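Local coordinates for beta-glucanase (Clostridium thermocellum, PDB 3WVJ), which probably hydrolyses mixed-linkage 1,3-1,4-beta-D-glucans such as lichenan as an endo-acting family 16 glycoside hydrolase with a beta-jellyroll fold, at residues P37-F42 with I48-R53; I158-Y161 with V167-G170. All blocks are in the same frame, centred on the assembly; numbering follows the deposited sequence.

Interaction 1 of 2, residues P37-F42 with I48-R53; sequences PSQVTF and ILTLDR
Strand 40-42 runs antiparallel to residues 48-49 of the neighbouring strand, with Val40 facing Leu49 in a non-hydrogen-bonded pair and Thr41 facing Ile48 in a hydrogen-bonded one. The axes of strands 40-42 and 48-53 are twisted, 136° apart. Ile48 N donates to Thr41 O at 2.7 Å, and Thr41 N donates back to Ile48 O at 3.1 Å. A further backbone bond from Thr50 N to Gln39 O, 2.9 Å, ties in the end of the 3-10 segment 37-39.

Val40 and Leu49 lie side by side and point the same way, with Val40 CG2 3.6 Å from Leu49 CD2. Around them, Val40 touches Tyr66, while Leu49 packs on Tyr208 and Leu185. Thr41 and Ile48 sit on the other face. Thr41 OG1 lies between its backbone N and carbonyl carbon (chi1 54°), which sets it 3.6 Å from Ile48 CB. Here one water joins both strands. It donates to Ile48 O at 2.8 Å and is hydrogen-bonded to Thr41 OG1 at 2.7 Å and to Thr50 OG1. The Thr50 hydroxyl is also bonded to Gln205 NE2, on strand 204-214. The Gln39 side chain lies against the backbone of Thr50 and also touches Lys62.

The arrangement is a beta hairpin, strands 40-43 and 46-53, within the beta-jellyroll of this family 16 enzyme.

Interaction 2 of 2, residues I158-Y161 with V167-G170; sequences IDFY and VYRG
Asp159 OD2 is held by two cationic groups: Arg169 NH2 donates to it at 3.2 Å, and Lys166 NZ forms a salt bridge with it. The other carboxylate oxygen, Asp159 OD1, accepts a hydrogen bond from Arg169 NE at 2.8 Å, as part of a salt bridge. Arg169 therefore grips the carboxylate side-on, one nitrogen to each oxygen, and both oxygens use their syn lone pairs. The two bonds are nearly straight, each with an angle of 165° at the hydrogen. The carboxylate and guanidinium planes are only 8° apart. The arginine chain runs extended to CD and bends at chi3 (-87°), which brings NE and NH2 to the acid. The carboxylate probably offsets the charge of both Arg169 and Lys166.

Beneath this pair is the ladder of a beta hairpin, strands 157-162 and 165-170, one of the antiparallel units of the jellyroll. Ile158 and Gly170 exchange two backbone bonds, with Gly170 N 2.9 Å from Ile158 O. Phe160 N donates to Tyr168 O, and Val167 N to Phe160 O, each at 2.8 Å. Val167 CG2 also rests 3.6 Å from Phe160 O.

Phe160 and Tyr168 occupy the face away from the salt bridge. Their side chains lie side by side, and Phe160 CD2 meets the edge of the tyrosine ring at Tyr168 CD2, 3.6 Å away. On this same face the Phe160 ring stacks with Phe122 and the Tyr168 ring with Tyr134, while Ile158 packs on Trp124 and Ile108.

Overall arrangement
From the N terminus, the chain first forms interaction 1, which pairs 37-42 with 48-53 and closes the short loop between them. The chain then runs through many more strands before interaction 2 closes a second hairpin, 157-162 with 165-170. The two loops follow in series and neither nest nor cross. Their centres are 30 Å apart, on opposite sides of the chain's centre, and their nearest atoms are about 17 Å apart. Interaction 1 is tied to strands 61-72 and 204-214. Interaction 2 is joined to strand 147-154 and packs on strand 119-125. Strand 75-82 links these regions by pairing with both 204-214 and 147-154.

Interaction 1 of 2, residues P37-F42 with I48-R53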
ATOM      1  N   PRO A  37     -16.433  -0.688  -0.275  1.00 38.28           N
ATOM      2  CA  PRO A  37     -16.233  -0.760  -1.751  1.00 38.82           C
ATOM      3  C   PRO A  37     -16.497   0.533  -2.506  1.00 40.05           C
ATOM      4  O   PRO A  37     -15.779   0.843  -3.436  1.00 39.96           O
ATOM      5  CB  PRO A  37     -17.160  -1.898  -2.169  1.00 39.36           C
ATOM      6  CG  PRO A  37     -17.124  -2.820  -0.920  1.00 38.10           C
ATOM      7  CD  PRO A  37     -17.360  -1.755   0.149  1.00 38.58           C
ATOM      8  N   SER A  38     -17.472   1.303  -2.063  1.00 41.99           N
ATOM      9  CA  SER A  38     -17.863   2.562  -2.782  1.00 43.55           C
ATOM     10  C   SER A  38     -16.637   3.519  -2.895  1.00 43.36           C
ATOM     11  O   SER A  38     -16.620   4.412  -3.747  1.00 44.63           O
ATOM     12  CB  SER A  38     -19.003   3.218  -2.072  1.00 45.46           C
ATOM     13  OG  SER A  38     -18.634   3.442  -0.749  1.00 44.23           O
ATOM     14  N   GLN A  39     -15.589   3.293  -2.061  1.00 41.04           N
ATOM     15  CA  GLN A  39     -14.483   4.216  -2.016  1.00 41.01           C
ATOM     16  C   GLN A  39     -13.308   3.858  -2.937  1.00 40.33           C
ATOM     17  O   GLN A  39     -12.226   4.543  -2.917  1.00 40.39           O
ATOM     18  CB  GLN A  39     -13.967   4.272  -0.558  1.00 39.46           C
ATOM     19  CG  GLN A  39     -15.016   4.778   0.397  1.00 40.27           C
ATOM     20  CD  GLN A  39     -15.785   6.010  -0.139  1.00 42.84           C
ATOM     21  OE1 GLN A  39     -15.205   7.128  -0.313  1.00 43.84           O
ATOM     22  NE2 GLN A  39     -17.090   5.845  -0.348  1.00 43.97           N
ATOM     23  N   VAL A  40     -13.466   2.732  -3.633  1.00 39.81           N
ATOM     24  CA  VAL A  40     -12.565   2.342  -4.689  1.00 39.94           C
ATOM     25  C   VAL A  40     -13.304   2.563  -6.008  1.00 42.76           C
ATOM     26  O   VAL A  40     -14.216   1.837  -6.245  1.00 42.96           O
ATOM     27  CB  VAL A  40     -12.211   0.827  -4.531  1.00 38.07           C
ATOM     28  CG1 VAL A  40     -11.277   0.381  -5.625  1.00 38.17           C
ATOM     29  CG2 VAL A  40     -11.538   0.557  -3.181  1.00 36.20           C
ATOM     30  N   THR A  41     -12.885   3.496  -6.867  1.00 44.90           N
ATOM     31  CA  THR A  41     -13.622   3.824  -8.107  1.00 49.70           C
ATOM     32  C   THR A  41     -12.514   3.929  -9.130  1.00 51.66           C
ATOM     33  O   THR A  41     -11.310   3.789  -8.759  1.00 49.82           O
ATOM     34  CB  THR A  41     -14.351   5.175  -8.017  1.00 51.67           C
ATOM     35  OG1 THR A  41     -13.382   6.168  -7.644  1.00 51.30           O
ATOM     36  CG2 THR A  41     -15.467   5.119  -6.977  1.00 51.30           C
ATOM     37  N   PHE A  42     -12.904   4.101 -10.385  1.00 54.73           N
ATOM     38  CA  PHE A  42     -12.000   4.127 -11.528  1.00 57.70           C
ATOM     39  C   PHE A  42     -12.332   5.339 -12.406  1.00 62.60           C
ATOM     40  O   PHE A  42     -13.487   5.562 -12.758  1.00 66.19           O
ATOM     41  CB  PHE A  42     -12.049   2.782 -12.291  1.00 57.13           C
ATOM     42  CG  PHE A  42     -11.726   1.621 -11.408  1.00 53.67           C
ATOM     43  CD1 PHE A  42     -10.415   1.161 -11.280  1.00 53.54           C
ATOM     44  CD2 PHE A  42     -12.705   1.042 -10.583  1.00 52.92           C
ATOM     45  CE1 PHE A  42     -10.084   0.138 -10.367  1.00 49.68           C
ATOM     46  CE2 PHE A  42     -12.366   0.027  -9.665  1.00 49.96           C
ATOM     47  CZ  PHE A  42     -11.060  -0.429  -9.565  1.00 48.33           C
ATOM     48  N   ILE A  48      -8.952   4.958  -7.967  1.00 44.60           N
ATOM     49  CA  ILE A  48      -8.981   6.074  -7.006  1.00 44.30           C
ATOM     50  C   ILE A  48      -9.434   5.509  -5.644  1.00 42.12           C
ATOM     51  O   ILE A  48     -10.383   4.736  -5.580  1.00 41.50           O
ATOM     52  CB  ILE A  48      -9.878   7.184  -7.543  1.00 47.02           C
ATOM     53  CG1 ILE A  48      -9.295   7.594  -8.873  1.00 49.19           C
ATOM     54  CG2 ILE A  48      -9.880   8.382  -6.626  1.00 47.32           C
ATOM     55  CD1 ILE A  48      -9.520   9.028  -9.173  1.00 52.49           C
ATOM     56  N   LEU A  49      -8.675   5.796  -4.579  1.00 40.78           N
ATOM     57  CA  LEU A  49      -9.135   5.539  -3.244  1.00 39.41           C
ATOM     58  C   LEU A  49      -9.545   6.863  -2.656  1.00 40.34           C
ATOM     59  O   LEU A  49      -8.786   7.836  -2.726  1.00 40.75           O
ATOM     60  CB  LEU A  49      -7.995   4.951  -2.348  1.00 37.94           C
ATOM     61  CG  LEU A  49      -7.418   3.613  -2.792  1.00 37.04           C
ATOM     62  CD1 LEU A  49      -6.377   3.199  -1.711  1.00 35.39           C
ATOM     63  CD2 LEU A  49      -8.501   2.558  -2.875  1.00 37.02           C
ATOM     64  N   THR A  50     -10.758   6.929  -2.111  1.00 40.76           N
ATOM     65  CA  THR A  50     -11.281   8.205  -1.594  1.00 42.12           C
ATOM     66  C   THR A  50     -11.636   8.055  -0.134  1.00 41.45           C
ATOM     67  O   THR A  50     -12.462   7.216   0.222  1.00 40.90           O
ATOM     68  CB  THR A  50     -12.504   8.717  -2.385  1.00 43.93           C
ATOM     69  OG1 THR A  50     -12.149   8.815  -3.770  1.00 44.60           O
ATOM     70  CG2 THR A  50     -12.919  10.100  -1.898  1.00 45.47           C
ATOM     71  N   LEU A  51     -10.956   8.843   0.688  1.00 41.93           N
ATOM     72  CA  LEU A  51     -11.218   8.957   2.110  1.00 41.77           C
ATOM     73  C   LEU A  51     -12.216  10.082   2.234  1.00 44.09           C
ATOM     74  O   LEU A  51     -12.034  11.198   1.699  1.00 45.47           O
ATOM     75  CB  LEU A  51      -9.970   9.336   2.823  1.00 41.17           C
ATOM     76  CG  LEU A  51     -10.079   9.866   4.260  1.00 41.36           C
ATOM     77  CD1 LEU A  51     -10.791   8.857   5.124  1.00 40.42           C
ATOM     78  CD2 LEU A  51      -8.691  10.122   4.830  1.00 40.68           C
ATOM     79  N   ASP A  52     -13.302   9.772   2.904  1.00 45.35           N
ATOM     80  CA  ASP A  52     -14.430  10.670   3.010  1.00 49.01           C
ATOM     81  C   ASP A  52     -15.125  10.402   4.335  1.00 49.55           C
ATOM     82  O   ASP A  52     -14.897   9.364   5.006  1.00 48.37           O
ATOM     83  CB  ASP A  52     -15.360  10.515   1.800  1.00 49.87           C
ATOM     84  CG  ASP A  52     -16.268  11.726   1.596  1.00 53.73           C
ATOM     85  OD1 ASP A  52     -16.133  12.803   2.228  1.00 53.70           O
ATOM     86  OD2 ASP A  52     -17.181  11.600   0.796  1.00 56.08           O
ATOM     87  N   ARG A  53     -15.902  11.372   4.764  1.00 52.64           N
ATOM     88  CA  ARG A  53     -16.660  11.250   5.958  1.00 55.10           C
ATOM     89  C   ARG A  53     -17.635  10.113   5.777  1.00 54.58           C
ATOM     90  O   ARG A  53     -18.070   9.829   4.646  1.00 52.93           O
ATOM     91  CB  ARG A  53     -17.410  12.557   6.214  1.00 62.45           C
ATOM     92  CG  ARG A  53     -17.980  12.693   7.630  1.00 69.63           C
ATOM     93  CD  ARG A  53     -17.918  14.127   8.105  1.00 77.19           C
ATOM     94  NE  ARG A  53     -16.508  14.492   8.238  1.00 87.02           N
ATOM     95  CZ  ARG A  53     -16.008  15.712   8.027  1.00 91.86           C
ATOM     96  NH1 ARG A  53     -16.801  16.726   7.677  1.00 96.43           N
ATOM     97  NH2 ARG A  53     -14.702  15.914   8.169  1.00 92.27           N
TER
HETATM   98  O   HOH W   1     -12.652   6.359  -5.096  1.00 39.35           O

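Interaction 2 of 2, residues I158-Y161 with V167-G170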
ATOM      1  N   ILE A 158      15.198  -7.050   1.002  1.00 42.40           N
ATOM      2  CA  ILE A 158      14.221  -6.266   0.296  1.00 41.21           C
ATOM      3  C   ILE A 158      14.941  -5.027  -0.239  1.00 41.61           C
ATOM      4  O   ILE A 158      15.479  -4.251   0.508  1.00 41.18           O
ATOM      5  CB  ILE A 158      13.026  -5.847   1.188  1.00 39.19           C
ATOM      6  CG1 ILE A 158      12.348  -7.081   1.818  1.00 38.61           C
ATOM      7  CG2 ILE A 158      11.946  -5.217   0.317  1.00 38.24           C
ATOM      8  CD1 ILE A 158      11.356  -6.755   2.933  1.00 36.48           C
ATOM      9  N   ASP A 159      14.904  -4.845  -1.544  1.00 42.32           N
ATOM     10  CA  ASP A 159      15.502  -3.692  -2.159  1.00 43.42           C
ATOM     11  C   ASP A 159      14.435  -2.748  -2.621  1.00 42.53           C
ATOM     12  O   ASP A 159      13.562  -3.171  -3.433  1.00 42.88           O
ATOM     13  CB  ASP A 159      16.324  -4.154  -3.361  1.00 45.85           C
ATOM     14  CG  ASP A 159      17.658  -4.661  -2.958  1.00 47.13           C
ATOM     15  OD1 ASP A 159      18.078  -4.505  -1.771  1.00 45.84           O
ATOM     16  OD2 ASP A 159      18.319  -5.222  -3.849  1.00 49.10           O
ATOM     17  N   PHE A 160      14.466  -1.512  -2.108  1.00 41.70           N
ATOM     18  CA  PHE A 160      13.455  -0.494  -2.429  1.00 40.90           C
ATOM     19  C   PHE A 160      13.839   0.432  -3.620  1.00 42.79           C
ATOM     20  O   PHE A 160      14.938   0.927  -3.701  1.00 43.91           O
ATOM     21  CB  PHE A 160      13.051   0.305  -1.168  1.00 38.95           C
ATOM     22  CG  PHE A 160      12.295  -0.532  -0.123  1.00 36.80           C
ATOM     23  CD1 PHE A 160      10.916  -0.649  -0.159  1.00 35.36           C
ATOM     24  CD2 PHE A 160      12.977  -1.204   0.908  1.00 36.53           C
ATOM     25  CE1 PHE A 160      10.212  -1.429   0.789  1.00 33.94           C
ATOM     26  CE2 PHE A 160      12.287  -1.979   1.853  1.00 34.92           C
ATOM     27  CZ  PHE A 160      10.903  -2.074   1.816  1.00 33.65           C
ATOM     28  N   TYR A 161      12.890   0.594  -4.545  1.00 43.28           N
ATOM     29  CA  TYR A 161      13.039   1.411  -5.786  1.00 45.36           C
ATOM     30  C   TYR A 161      12.105   2.621  -5.789  1.00 45.10           C
ATOM     31  O   TYR A 161      10.973   2.578  -5.283  1.00 43.41           O
ATOM     32  CB  TYR A 161      12.815   0.580  -7.055  1.00 46.04           C
ATOM     33  CG  TYR A 161      13.845  -0.520  -7.255  1.00 46.93           C
ATOM     34  CD1 TYR A 161      14.781  -0.497  -8.310  1.00 49.48           C
ATOM     35  CD2 TYR A 161      13.884  -1.608  -6.391  1.00 45.55           C
ATOM     36  CE1 TYR A 161      15.715  -1.521  -8.471  1.00 50.34           C
ATOM     37  CE2 TYR A 161      14.809  -2.632  -6.555  1.00 46.61           C
ATOM     38  CZ  TYR A 161      15.723  -2.592  -7.577  1.00 49.02           C
ATOM     39  OH  TYR A 161      16.621  -3.651  -7.641  1.00 50.33           O
ATOM     40  N   VAL A 167      17.183   2.493  -4.095  1.00 48.05           N
ATOM     41  CA  VAL A 167      17.660   3.483  -3.167  1.00 47.83           C
ATOM     42  C   VAL A 167      17.994   2.967  -1.780  1.00 46.46           C
ATOM     43  O   VAL A 167      18.546   3.698  -1.015  1.00 46.62           O
ATOM     44  CB  VAL A 167      16.706   4.711  -3.075  1.00 46.98           C
ATOM     45  CG1 VAL A 167      16.538   5.326  -4.459  1.00 48.87           C
ATOM     46  CG2 VAL A 167      15.355   4.341  -2.522  1.00 44.39           C
ATOM     47  N   TYR A 168      17.652   1.717  -1.463  1.00 45.37           N
ATOM     48  CA  TYR A 168      17.782   1.187  -0.119  1.00 43.86           C
ATOM     49  C   TYR A 168      17.694  -0.338  -0.120  1.00 43.34           C
ATOM     50  O   TYR A 168      16.985  -0.922  -0.968  1.00 42.77           O
ATOM     51  CB  TYR A 168      16.671   1.772   0.765  1.00 42.30           C
ATOM     52  CG  TYR A 168      16.657   1.283   2.202  1.00 41.64           C
ATOM     53  CD1 TYR A 168      17.660   1.656   3.100  1.00 42.45           C
ATOM     54  CD2 TYR A 168      15.601   0.463   2.683  1.00 40.31           C
ATOM     55  CE1 TYR A 168      17.664   1.231   4.422  1.00 41.82           C
ATOM     56  CE2 TYR A 168      15.593   0.024   4.026  1.00 39.69           C
ATOM     57  CZ  TYR A 168      16.627   0.398   4.880  1.00 40.78           C
ATOM     58  OH  TYR A 168      16.662   0.003   6.236  1.00 40.78           O
ATOM     59  N   ARG A 169      18.418  -0.973   0.813  1.00 43.04           N
ATOM     60  CA  ARG A 169      18.269  -2.426   1.061  1.00 42.30           C
ATOM     61  C   ARG A 169      17.953  -2.659   2.559  1.00 40.65           C
ATOM     62  O   ARG A 169      18.635  -2.138   3.383  1.00 40.43           O
ATOM     63  CB  ARG A 169      19.571  -3.178   0.735  1.00 44.36           C
ATOM     64  CG  ARG A 169      19.465  -4.686   1.022  1.00 44.06           C
ATOM     65  CD  ARG A 169      20.650  -5.456   0.468  1.00 46.07           C
ATOM     66  NE  ARG A 169      20.380  -5.811  -0.916  1.00 46.83           N
ATOM     67  CZ  ARG A 169      21.186  -6.590  -1.628  1.00 48.88           C
ATOM     68  NH1 ARG A 169      22.310  -7.076  -1.075  1.00 50.19           N
ATOM     69  NH2 ARG A 169      20.858  -6.879  -2.883  1.00 49.63           N
ATOM     70  N   GLY A 170      16.934  -3.460   2.886  1.00 39.23           N
ATOM     71  CA  GLY A 170      16.766  -3.937   4.261  1.00 38.28           C
ATOM     72  C   GLY A 170      17.187  -5.388   4.327  1.00 39.21           C
ATOM     73  O   GLY A 170      17.071  -6.145   3.337  1.00 39.69           O
TER